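Long-range contacts in electron transfer flavoprotein, beta subunit (Thermotoga maritima, PDB 7KOE), which binds flavin-adenine dinucleotide and probably takes part in electron transfer, as expected of the beta subunit of an electron transfer flavoprotein: residues A[14-18]-A[52-56]; A[66-70]-A[119-123]; A[85-90]-A[209-213]; A[109-113]-A[146-151]. All blocks are in the same frame, centred on the assembly; numbering follows the deposited sequence.

Contact 1: residues A[14-18]-A[52-56]. With FAD (flavin-adenine dinucleotide), chain I.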
# COMPACT_ATOMS: atom_id res chain seq x y z
N VAL A 14 -53.53 -19.14 6.06
CA VAL A 14 -52.52 -18.52 6.89
C VAL A 14 -51.41 -18.01 5.99
O VAL A 14 -51.04 -18.66 5.01
CB VAL A 14 -51.98 -19.52 7.94
CG1 VAL A 14 -51.12 -18.82 8.97
CG2 VAL A 14 -53.13 -20.23 8.61
N VAL A 15 -50.90 -16.82 6.30
CA VAL A 15 -49.74 -16.26 5.61
C VAL A 15 -48.73 -15.88 6.68
O VAL A 15 -49.06 -15.13 7.61
CB VAL A 15 -50.12 -15.06 4.74
CG1 VAL A 15 -48.91 -14.23 4.41
CG2 VAL A 15 -50.78 -15.53 3.48
N VAL A 16 -47.51 -16.39 6.57
CA VAL A 16 -46.48 -16.14 7.56
C VAL A 16 -45.43 -15.25 6.92
O VAL A 16 -44.66 -15.70 6.08
CB VAL A 16 -45.86 -17.43 8.08
CG1 VAL A 16 -44.96 -17.14 9.26
CG2 VAL A 16 -46.93 -18.39 8.47
N CYS A 17 -45.39 -13.98 7.31
CA CYS A 17 -44.35 -13.09 6.84
C CYS A 17 -43.09 -13.35 7.66
O CYS A 17 -43.07 -13.05 8.85
CB CYS A 17 -44.79 -11.63 6.95
SG CYS A 17 -46.46 -11.33 6.35
N ILE A 18 -42.07 -13.92 7.04
CA ILE A 18 -40.79 -14.16 7.70
C ILE A 18 -39.74 -13.26 7.06
O ILE A 18 -39.87 -12.80 5.93
CB ILE A 18 -40.36 -15.64 7.65
CG1 ILE A 18 -39.90 -16.03 6.25
CG2 ILE A 18 -41.48 -16.53 8.10
CD1 ILE A 18 -39.19 -17.34 6.19
N ALA A 52 -43.40 -18.50 14.69
CA ALA A 52 -44.57 -18.25 13.86
C ALA A 52 -44.75 -19.36 12.83
O ALA A 52 -45.88 -19.72 12.50
CB ALA A 52 -44.44 -16.90 13.17
N LEU A 53 -43.65 -19.89 12.30
CA LEU A 53 -43.74 -20.99 11.34
C LEU A 53 -44.14 -22.29 12.02
O LEU A 53 -44.82 -23.11 11.40
CB LEU A 53 -42.41 -21.17 10.62
CG LEU A 53 -41.98 -20.06 9.68
CD1 LEU A 53 -40.51 -20.19 9.36
CD2 LEU A 53 -42.80 -20.10 8.44
N GLU A 54 -43.71 -22.50 13.26
CA GLU A 54 -44.08 -23.72 13.97
C GLU A 54 -45.54 -23.69 14.37
O GLU A 54 -46.22 -24.72 14.33
CB GLU A 54 -43.15 -23.91 15.17
CG GLU A 54 -43.67 -24.80 16.29
CD GLU A 54 -43.86 -26.24 15.88
OE1 GLU A 54 -43.16 -26.71 14.96
OE2 GLU A 54 -44.71 -26.93 16.48
N LEU A 55 -46.06 -22.50 14.73
CA LEU A 55 -47.48 -22.35 14.99
C LEU A 55 -48.30 -22.57 13.73
O LEU A 55 -49.38 -23.17 13.77
CB LEU A 55 -47.77 -20.97 15.57
CG LEU A 55 -49.23 -20.59 15.77
CD1 LEU A 55 -49.85 -21.42 16.88
CD2 LEU A 55 -49.37 -19.11 16.07
N ALA A 56 -47.78 -22.12 12.59
CA ALA A 56 -48.47 -22.32 11.32
C ALA A 56 -48.47 -23.78 10.91
O ALA A 56 -49.44 -24.26 10.31
CB ALA A 56 -47.81 -21.47 10.25
PA FAD I . -39.81 -6.05 12.21
O1A FAD I . -39.58 -5.85 13.67
O2A FAD I . -40.82 -5.20 11.52
O5B FAD I . -40.16 -7.59 11.94
C5B FAD I . -41.41 -8.09 12.45
C4B FAD I . -41.88 -9.24 11.60
O4B FAD I . -42.37 -8.74 10.34
C3B FAD I . -40.81 -10.27 11.19
O3B FAD I . -40.60 -11.24 12.21
C2B FAD I . -41.47 -10.88 9.96
O2B FAD I . -42.47 -11.82 10.29
C1B FAD I . -42.07 -9.64 9.30
N9A FAD I . -41.14 -9.00 8.39
C8A FAD I . -40.16 -8.10 8.68
N7A FAD I . -39.49 -7.72 7.63
C5A FAD I . -40.05 -8.43 6.58
C6A FAD I . -39.78 -8.47 5.20
N6A FAD I . -38.82 -7.76 4.61
N1A FAD I . -40.53 -9.30 4.44
C2A FAD I . -41.50 -10.01 5.04
N3A FAD I . -41.85 -10.05 6.32
C4A FAD I . -41.07 -9.22 7.04
N1 FAD I . -37.14 0.76 9.41
C2 FAD I . -38.04 1.51 10.07
O2 FAD I . -39.21 1.57 9.70
N3 FAD I . -37.71 2.23 11.17
C4 FAD I . -36.43 2.24 11.67
O4 FAD I . -36.18 2.90 12.66
C4X FAD I . -35.46 1.47 11.01
N5 FAD I . -34.24 1.47 11.48
C5X FAD I . -33.31 0.72 10.82
C6 FAD I . -32.00 0.70 11.30
C7 FAD I . -31.01 -0.03 10.68
C7M FAD I . -29.61 -0.02 11.23
C8 FAD I . -31.33 -0.79 9.54
C8M FAD I . -30.27 -1.61 8.85
C9 FAD I . -32.62 -0.79 9.05
C9A FAD I . -33.63 -0.04 9.68
N10 FAD I . -34.94 -0.02 9.21
C10 FAD I . -35.90 0.74 9.86
C1' FAD I . -35.31 -0.81 8.02
C2' FAD I . -36.39 -1.83 8.32
O2' FAD I . -35.83 -2.93 9.01
C3' FAD I . -37.05 -2.34 7.04
O3' FAD I . -37.97 -1.36 6.58
C4' FAD I . -37.77 -3.68 7.21
O4' FAD I . -38.75 -3.84 6.19
C5' FAD I . -38.43 -3.81 8.56
O5' FAD I . -37.71 -4.78 9.36
P FAD I . -37.64 -4.59 10.95
O1P FAD I . -36.22 -4.63 11.39
O2P FAD I . -38.46 -3.39 11.28
O3P FAD I . -38.41 -5.89 11.45
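Val16 is the bump at the middle of this contact, and its two methyls fit between three side chains of the helix. Val16 CG1 stands anti to the backbone N (chi1 -171°) and enters the notch between Ala52 and Leu53, 4.0 Å from Ala52 CB and 3.8 Å from Leu53 CD2. The other branch, Val16 CG2, reaches the small methyl of Ala56, with 3.7 Å to its CB. Leu53 supplies the return bump: its CD2 lodges between Val16 and Ile18 and lies 3.8 Å from Ile18 CG2, the two side chains crossing at about a right angle. Cutting Leu53 back to an alanine is likely to open a gap between Val16 and Ile18, which would lose their shared branched partner. Val14 adds a looser touch, its CG1 4.4 Å from Ala56 CB. The axes of segments 14-17 and 52-56 approach to 9.1 Å and run nearly antiparallel (165°), a spacing consistent with the small alanines here. This is the helix-on-sheet packing of an alpha/beta nucleotide-binding domain, with Cys17, an FAD-binding residue, turned from the helix. Strand 13-22 runs parallel between strands 66-72 and 128-132, and helix 47-63 packs on one side of that sheet, while helix 105-119 meets Val15 and Cys17.

Contact 2: residues A[66-70]-A[119-123]; sequences TVYVI and IEERI
The ring of Tyr68 has Ile123 CD1 over one face and Arg122 NE at its edge, near the ring plane. A CH-pi contact forms over this face, off centre: Ile123 CD1 lies 4.3 Å from the Tyr68 ring centroid, 26° off its normal. Ile119 comes obliquely, its CG2 3.6 Å from Tyr68 CD2. The guanidinium of Arg122, tilted 67° from the ring, meets the phenol oxygen with its own edge. Arg122 NH2 donates to Tyr68 OH at 3.2 Å, with OH almost in the guanidinium plane, and NE adds a weak second bond to the same oxygen. A bend at chi3 (52°) folds the arginine back so that both nitrogens face it. A phenylalanine at Tyr68 would probably keep the aliphatic packing but leave Arg122 without its phenol acceptor, freer to turn. Further along the strand, Ile70 CD1 meets Ile119 CD1 at 4.0 Å, while Thr66 OG1, bonded to Asn13, brushes Ile123 CD1. The contact thus closes the end of helix 105-119 and the following loop over the sheet, where strand 66-72 lies parallel between strands 13-22 and 91-95; the opposite side chain of Val69 packs on helix 78-85.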
# COMPACT_ATOMS: atom_id res chain seq x y z
N THR A 66 -54.21 -23.84 4.65
CA THR A 66 -53.22 -23.70 3.59
C THR A 66 -52.27 -22.56 3.91
O THR A 66 -52.60 -21.39 3.70
CB THR A 66 -53.90 -23.45 2.24
OG1 THR A 66 -54.18 -22.06 2.10
CG2 THR A 66 -55.19 -24.23 2.15
N VAL A 67 -51.09 -22.89 4.41
CA VAL A 67 -50.16 -21.86 4.89
C VAL A 67 -49.23 -21.45 3.76
O VAL A 67 -48.58 -22.30 3.13
CB VAL A 67 -49.37 -22.36 6.10
CG1 VAL A 67 -48.62 -21.21 6.68
CG2 VAL A 67 -50.29 -22.96 7.13
N TYR A 68 -49.16 -20.15 3.50
CA TYR A 68 -48.16 -19.56 2.63
C TYR A 68 -47.14 -18.86 3.50
O TYR A 68 -47.42 -18.51 4.65
CB TYR A 68 -48.78 -18.56 1.66
CG TYR A 68 -49.31 -19.16 0.38
CD1 TYR A 68 -50.16 -20.26 0.41
CD2 TYR A 68 -48.97 -18.62 -0.85
CE1 TYR A 68 -50.65 -20.81 -0.75
CE2 TYR A 68 -49.46 -19.16 -2.02
CZ TYR A 68 -50.30 -20.25 -1.96
OH TYR A 68 -50.79 -20.80 -3.13
N VAL A 69 -45.94 -18.64 2.96
CA VAL A 69 -44.90 -17.88 3.64
C VAL A 69 -44.33 -16.89 2.64
O VAL A 69 -44.07 -17.24 1.48
CB VAL A 69 -43.84 -18.80 4.28
CG1 VAL A 69 -43.30 -19.80 3.30
CG2 VAL A 69 -42.69 -18.01 4.85
N ILE A 70 -44.19 -15.63 3.05
CA ILE A 70 -43.83 -14.55 2.15
C ILE A 70 -42.64 -13.79 2.72
O ILE A 70 -42.53 -13.62 3.94
CB ILE A 70 -45.04 -13.63 1.88
CG1 ILE A 70 -44.73 -12.55 0.85
CG2 ILE A 70 -45.59 -13.02 3.15
CD1 ILE A 70 -45.91 -11.72 0.48
N ILE A 119 -51.51 -13.08 -3.07
CA ILE A 119 -51.79 -14.39 -2.49
C ILE A 119 -53.29 -14.57 -2.32
O ILE A 119 -53.82 -15.67 -2.54
CB ILE A 119 -51.02 -14.56 -1.17
CG1 ILE A 119 -49.52 -14.47 -1.40
CG2 ILE A 119 -51.34 -15.87 -0.50
CD1 ILE A 119 -48.70 -14.56 -0.14
N GLU A 120 -54.00 -13.50 -1.98
CA GLU A 120 -55.46 -13.54 -1.87
C GLU A 120 -56.15 -13.80 -3.20
O GLU A 120 -57.28 -14.29 -3.21
CB GLU A 120 -55.98 -12.23 -1.28
CG GLU A 120 -55.71 -12.06 0.20
CD GLU A 120 -56.61 -11.03 0.85
OE1 GLU A 120 -57.84 -11.16 0.74
OE2 GLU A 120 -56.08 -10.09 1.48
N GLU A 121 -55.49 -13.49 -4.32
CA GLU A 121 -56.02 -13.83 -5.63
C GLU A 121 -55.81 -15.29 -6.00
O GLU A 121 -56.27 -15.72 -7.06
CB GLU A 121 -55.38 -12.94 -6.70
CG GLU A 121 -55.58 -11.45 -6.45
CD GLU A 121 -54.59 -10.59 -7.21
OE1 GLU A 121 -53.91 -11.12 -8.12
OE2 GLU A 121 -54.48 -9.39 -6.89
N ARG A 122 -55.13 -16.07 -5.15
CA ARG A 122 -54.86 -17.48 -5.41
C ARG A 122 -55.66 -18.41 -4.53
O ARG A 122 -56.25 -19.38 -5.02
CB ARG A 122 -53.36 -17.76 -5.23
CG ARG A 122 -52.47 -17.03 -6.21
CD ARG A 122 -51.01 -17.13 -5.79
NE ARG A 122 -50.61 -18.51 -5.55
CZ ARG A 122 -49.77 -19.19 -6.33
NH1 ARG A 122 -49.25 -18.60 -7.40
NH2 ARG A 122 -49.47 -20.44 -6.04
N ILE A 123 -55.70 -18.16 -3.22
CA ILE A 123 -56.31 -19.09 -2.29
C ILE A 123 -57.59 -18.56 -1.66
O ILE A 123 -58.46 -19.36 -1.28
CB ILE A 123 -55.30 -19.51 -1.20
CG1 ILE A 123 -54.60 -18.28 -0.62
CG2 ILE A 123 -54.28 -20.48 -1.76
CD1 ILE A 123 -53.69 -18.60 0.54

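Contact 3: residues A[85-90]-A[209-213]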
# COMPACT_ATOMS: atom_id res chain seq x y z
N ILE A 85 -40.39 -23.98 4.24
CA ILE A 85 -41.12 -25.11 3.69
C ILE A 85 -40.73 -26.40 4.41
O ILE A 85 -41.50 -27.37 4.42
CB ILE A 85 -40.87 -25.17 2.17
CG1 ILE A 85 -41.20 -23.83 1.54
CG2 ILE A 85 -41.74 -26.20 1.47
CD1 ILE A 85 -42.63 -23.41 1.74
N ALA A 86 -39.57 -26.41 5.08
CA ALA A 86 -39.17 -27.55 5.89
C ALA A 86 -40.08 -27.77 7.09
O ALA A 86 -40.13 -28.89 7.62
CB ALA A 86 -37.73 -27.37 6.37
N PHE A 87 -40.82 -26.75 7.52
CA PHE A 87 -41.81 -26.90 8.58
C PHE A 87 -43.04 -27.67 8.13
O PHE A 87 -43.84 -28.07 8.98
CB PHE A 87 -42.23 -25.53 9.09
CG PHE A 87 -41.27 -24.92 10.05
CD1 PHE A 87 -41.38 -25.17 11.41
CD2 PHE A 87 -40.25 -24.10 9.61
CE1 PHE A 87 -40.49 -24.61 12.30
CE2 PHE A 87 -39.37 -23.54 10.49
CZ PHE A 87 -39.49 -23.79 11.84
N GLY A 88 -43.23 -27.88 6.84
CA GLY A 88 -44.39 -28.55 6.32
C GLY A 88 -45.36 -27.65 5.61
O GLY A 88 -46.50 -28.07 5.37
N LEU A 89 -44.96 -26.44 5.25
CA LEU A 89 -45.86 -25.44 4.71
C LEU A 89 -46.15 -25.72 3.24
O LEU A 89 -45.44 -26.48 2.58
CB LEU A 89 -45.25 -24.05 4.87
CG LEU A 89 -45.58 -23.25 6.14
CD1 LEU A 89 -45.16 -23.93 7.43
CD2 LEU A 89 -44.93 -21.91 6.03
N ASP A 90 -47.21 -25.09 2.73
CA ASP A 90 -47.60 -25.35 1.35
C ASP A 90 -46.71 -24.60 0.36
O ASP A 90 -46.00 -25.21 -0.44
CB ASP A 90 -49.06 -24.99 1.12
CG ASP A 90 -50.00 -26.08 1.56
OD1 ASP A 90 -49.61 -27.26 1.48
OD2 ASP A 90 -51.14 -25.77 1.97
N ASN A 209 -40.29 -33.44 4.51
CA ASN A 209 -40.50 -32.01 4.35
C ASN A 209 -39.21 -31.27 4.07
O ASN A 209 -39.22 -30.28 3.33
CB ASN A 209 -41.16 -31.43 5.60
CG ASN A 209 -42.64 -31.68 5.63
OD1 ASN A 209 -43.34 -31.48 4.64
ND2 ASN A 209 -43.14 -32.13 6.77
N LEU A 210 -38.09 -31.72 4.64
CA LEU A 210 -36.81 -31.06 4.39
C LEU A 210 -36.30 -31.36 2.99
O LEU A 210 -35.73 -30.48 2.34
CB LEU A 210 -35.78 -31.50 5.44
CG LEU A 210 -34.36 -30.96 5.28
CD1 LEU A 210 -34.24 -29.59 5.91
CD2 LEU A 210 -33.37 -31.90 5.89
N ILE A 211 -36.50 -32.58 2.51
CA ILE A 211 -36.13 -32.92 1.14
C ILE A 211 -37.00 -32.16 0.15
O ILE A 211 -36.50 -31.63 -0.85
CB ILE A 211 -36.21 -34.45 0.94
CG1 ILE A 211 -34.96 -35.10 1.51
CG2 ILE A 211 -36.41 -34.84 -0.51
CD1 ILE A 211 -35.10 -36.56 1.74
N ARG A 212 -38.30 -32.03 0.45
CA ARG A 212 -39.18 -31.19 -0.34
C ARG A 212 -38.78 -29.72 -0.25
O ARG A 212 -38.97 -28.97 -1.21
CB ARG A 212 -40.63 -31.37 0.11
CG ARG A 212 -41.64 -30.69 -0.77
CD ARG A 212 -43.02 -30.64 -0.16
NE ARG A 212 -43.76 -29.49 -0.67
CZ ARG A 212 -44.26 -28.53 0.09
NH1 ARG A 212 -44.13 -28.59 1.40
NH2 ARG A 212 -44.91 -27.52 -0.47
N ALA A 213 -38.22 -29.30 0.88
CA ALA A 213 -37.76 -27.93 1.03
C ALA A 213 -36.53 -27.64 0.17
O ALA A 213 -36.32 -26.50 -0.24
CB ALA A 213 -37.44 -27.64 2.49
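Ile85 begins the contact by laying its CG2 over one face of the Arg212 guanidinium, 3.3 Å above the plane and displaced toward the rim. With CG2 anti to the backbone N, this branch rather than CG1 meets the arginine; Ile85 CB also lies 4.2 Å from Ala213 CB. Ala86 follows with a small methyl beside the helix, its CB 3.9 Å from Ala213 CB and in looser touch with Leu210 CD1. The small Ala86 and Ala213 are consistent with the close backbones; Ala86 CA and Leu210 CA are 4.5 Å apart. The type I turn from Ile85 to Gly88, closed by the bond from Gly88 N to Ile85 O, then swings the chain round. Gly88 has positive phi (108°), a backbone conformation in which a beta carbon would collide with the carbonyl oxygen of Phe87, and its bare CA packs against Asn209 OD1. The amide nitrogen of Asn209 is engaged by Asp206. Leu89 contributes its carbonyl: Arg212 NH1 donates to Leu89 O at 2.7 Å, with an N-H...O angle of 164° and O only 3° from the guanidinium plane. NH2 adds weak bonds to Leu89 O and to Asp90 O. An arginine chain extended from CG to NE carries the group across to these two carbonyls, tying the exit of the turn to helix 207-214. That helix therefore packs against the connection between helix 78-85 and strand 91-95, which pairs with strands 66-72 and 219-220; Leu89 reaches inward to strand 66-72, and Phe87 turns to helix 47-63.

Contact 4: residues A[109-113]-A[146-151]; sequences TYTLY and GLATRF. With FAD (flavin-adenine dinucleotide), chain I.
Apolar packing joins Thr109 and Leu112 to Leu147. Thr109 CG2, the branch anti to the backbone N, presses on the backbone of Gly146, 3.5 Å from its C, and also touches Leu147 CG. A CB on Gly146 would stand tightly against Thr109 OG1, so the absence of a side chain suits this close crossing; OG1 itself bonds to Thr105 O. Leu112 CD1 touches Leu147 CD1 at 3.9 Å and also meets the adenine of FAD, 3.5 Å from N3A, so one methyl serves both the helix pair and the pocket. The aromatic contact is T-shaped: the edge of Tyr113 points at the face of Phe151, with centroids 4.8 Å apart and planes at 73°. Tyr113 CD1 sits over the centre of the Phe151 ring, 3.4 Å above its plane. Arg150 makes the third kind of contact, through both its aliphatic and its flat parts. Its CB packs obliquely on the Tyr113 ring, while CG reaches Thr109 CG2 at 3.7 Å. A bend at chi2 (-70°) turns the guanidinium back over the backbone of Thr109 and Tyr110, and NH1 comes to the edge of the Tyr110 ring, 3.3 Å from its CD1. This is van der Waals contact at the rim, not cation-pi stacking over the ring. The axes of segments 109-113 and 146-150, on helices 105-119 and 143-150, pass 9.6 Å apart at -52°; Leu112 also faces strands 66-72 and 91-95, while Arg150 packs on Glu117 of the neighbouring electron transfer flavoprotein chain.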
# COMPACT_ATOMS: atom_id res chain seq x y z
N THR A 109 -44.30 -2.81 4.54
CA THR A 109 -45.70 -3.16 4.72
C THR A 109 -46.52 -2.88 3.47
O THR A 109 -47.45 -3.63 3.17
CB THR A 109 -46.27 -2.39 5.90
OG1 THR A 109 -45.33 -2.42 6.98
CG2 THR A 109 -47.53 -3.02 6.36
N TYR A 110 -46.17 -1.83 2.72
CA TYR A 110 -46.86 -1.57 1.46
C TYR A 110 -46.55 -2.65 0.43
O TYR A 110 -47.42 -3.05 -0.35
CB TYR A 110 -46.47 -0.20 0.91
CG TYR A 110 -47.18 0.15 -0.37
CD1 TYR A 110 -48.54 0.37 -0.39
CD2 TYR A 110 -46.48 0.27 -1.56
CE1 TYR A 110 -49.20 0.69 -1.55
CE2 TYR A 110 -47.12 0.58 -2.73
CZ TYR A 110 -48.48 0.80 -2.72
OH TYR A 110 -49.13 1.12 -3.89
N THR A 111 -45.31 -3.16 0.43
CA THR A 111 -44.97 -4.29 -0.42
C THR A 111 -45.62 -5.56 0.08
O THR A 111 -46.12 -6.37 -0.71
CB THR A 111 -43.46 -4.45 -0.49
OG1 THR A 111 -42.85 -3.18 -0.70
CG2 THR A 111 -43.08 -5.38 -1.61
N LEU A 112 -45.63 -5.76 1.40
CA LEU A 112 -46.22 -6.97 1.96
C LEU A 112 -47.74 -6.96 1.87
O LEU A 112 -48.34 -8.03 1.75
CB LEU A 112 -45.79 -7.15 3.41
CG LEU A 112 -44.37 -7.65 3.66
CD1 LEU A 112 -44.15 -7.73 5.15
CD2 LEU A 112 -44.16 -8.99 3.02
N TYR A 113 -48.37 -5.79 1.94
CA TYR A 113 -49.82 -5.73 1.74
C TYR A 113 -50.18 -6.11 0.31
O TYR A 113 -51.11 -6.89 0.10
CB TYR A 113 -50.37 -4.34 2.07
CG TYR A 113 -51.79 -4.13 1.62
CD1 TYR A 113 -52.83 -4.88 2.16
CD2 TYR A 113 -52.10 -3.18 0.66
CE1 TYR A 113 -54.13 -4.69 1.75
CE2 TYR A 113 -53.41 -2.99 0.24
CZ TYR A 113 -54.41 -3.74 0.80
OH TYR A 113 -55.71 -3.56 0.39
N GLY A 146 -48.06 -2.77 11.55
CA GLY A 146 -48.39 -2.08 10.32
C GLY A 146 -49.24 -2.90 9.37
O GLY A 146 -50.06 -2.36 8.64
N LEU A 147 -49.04 -4.22 9.36
CA LEU A 147 -49.79 -5.09 8.46
C LEU A 147 -51.23 -5.27 8.88
O LEU A 147 -52.07 -5.58 8.04
CB LEU A 147 -49.11 -6.45 8.37
CG LEU A 147 -48.15 -6.64 7.20
CD1 LEU A 147 -47.33 -7.89 7.42
CD2 LEU A 147 -48.93 -6.73 5.91
N ALA A 148 -51.54 -5.10 10.16
CA ALA A 148 -52.91 -5.22 10.62
C ALA A 148 -53.75 -4.00 10.25
O ALA A 148 -54.98 -4.07 10.30
CB ALA A 148 -52.95 -5.43 12.12
N THR A 149 -53.10 -2.90 9.90
CA THR A 149 -53.77 -1.65 9.59
C THR A 149 -54.09 -1.53 8.11
O THR A 149 -55.15 -0.99 7.75
CB THR A 149 -52.89 -0.50 10.07
OG1 THR A 149 -52.64 -0.63 11.47
CG2 THR A 149 -53.52 0.84 9.82
N ARG A 150 -53.22 -2.06 7.25
CA ARG A 150 -53.49 -2.09 5.81
C ARG A 150 -54.70 -2.95 5.49
O ARG A 150 -55.59 -2.55 4.74
CB ARG A 150 -52.27 -2.63 5.06
CG ARG A 150 -50.97 -1.99 5.42
CD ARG A 150 -50.91 -0.58 4.91
NE ARG A 150 -49.55 -0.06 4.87
CZ ARG A 150 -49.01 0.50 3.81
NH1 ARG A 150 -49.71 0.62 2.70
NH2 ARG A 150 -47.77 0.95 3.85
N PHE A 151 -54.76 -4.15 6.07
CA PHE A 151 -55.90 -5.02 5.86
C PHE A 151 -57.09 -4.62 6.71
O PHE A 151 -58.22 -5.03 6.40
CB PHE A 151 -55.52 -6.46 6.17
CG PHE A 151 -54.55 -7.05 5.21
CD1 PHE A 151 -54.98 -7.57 4.01
CD2 PHE A 151 -53.20 -7.08 5.50
CE1 PHE A 151 -54.08 -8.11 3.12
CE2 PHE A 151 -52.30 -7.61 4.62
CZ PHE A 151 -52.74 -8.13 3.43
PA FAD I . -39.81 -6.05 12.21
O1A FAD I . -39.58 -5.85 13.67
O2A FAD I . -40.82 -5.20 11.52
O5B FAD I . -40.16 -7.59 11.94
C5B FAD I . -41.41 -8.09 12.45
C4B FAD I . -41.88 -9.24 11.60
O4B FAD I . -42.37 -8.74 10.34
C3B FAD I . -40.81 -10.27 11.19
O3B FAD I . -40.60 -11.24 12.21
C2B FAD I . -41.47 -10.88 9.96
O2B FAD I . -42.47 -11.82 10.29
C1B FAD I . -42.07 -9.64 9.30
N9A FAD I . -41.14 -9.00 8.39
C8A FAD I . -40.16 -8.10 8.68
N7A FAD I . -39.49 -7.72 7.63
C5A FAD I . -40.05 -8.43 6.58
C6A FAD I . -39.78 -8.47 5.20
N6A FAD I . -38.82 -7.76 4.61
N1A FAD I . -40.53 -9.30 4.44
C2A FAD I . -41.50 -10.01 5.04
N3A FAD I . -41.85 -10.05 6.32
C4A FAD I . -41.07 -9.22 7.04
N1 FAD I . -37.14 0.76 9.41
C2 FAD I . -38.04 1.51 10.07
O2 FAD I . -39.21 1.57 9.70
N3 FAD I . -37.71 2.23 11.17
C4 FAD I . -36.43 2.24 11.67
O4 FAD I . -36.18 2.90 12.66
C4X FAD I . -35.46 1.47 11.01
N5 FAD I . -34.24 1.47 11.48
C5X FAD I . -33.31 0.72 10.82
C6 FAD I . -32.00 0.70 11.30
C7 FAD I . -31.01 -0.03 10.68
C7M FAD I . -29.61 -0.02 11.23
C8 FAD I . -31.33 -0.79 9.54
C8M FAD I . -30.27 -1.61 8.85
C9 FAD I . -32.62 -0.79 9.05
C9A FAD I . -33.63 -0.04 9.68
N10 FAD I . -34.94 -0.02 9.21
C10 FAD I . -35.90 0.74 9.86
C1' FAD I . -35.31 -0.81 8.02
C2' FAD I . -36.39 -1.83 8.32
O2' FAD I . -35.83 -2.93 9.01
C3' FAD I . -37.05 -2.34 7.04
O3' FAD I . -37.97 -1.36 6.58
C4' FAD I . -37.77 -3.68 7.21
O4' FAD I . -38.75 -3.84 6.19
C5' FAD I . -38.43 -3.81 8.56
O5' FAD I . -37.71 -4.78 9.36
P FAD I . -37.64 -4.59 10.95
O1P FAD I . -36.22 -4.63 11.39
O2P FAD I . -38.46 -3.39 11.28
O3P FAD I . -38.41 -5.89 11.45

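How the contacts relate
Contacts 1 and 2 share neighbouring parallel strands: Val14 O and Tyr68 N lie 2.8 Å apart, a probable hydrogen bond. Contact 3 joins the same sheet through Val67 O and Asp90 N, 3.1 Å apart and probably bonded, and meets contact 1 where Leu53 CD2 packs on Leu89 CD2 at 3.7 Å. Contacts 1 and 4 both touch FAD and meet directly, Cys17 SG lying 3.7 Å from Leu147 CD1. Contact 2 approaches that pocket through Ile70, whose CD1 is 4.1 Å from Leu112 CD2 of contact 4. Contact 3 is the remote one: its nearest atoms are about 13 Å from contact 4, and the Leu89 side chain is about 11 Å from FAD.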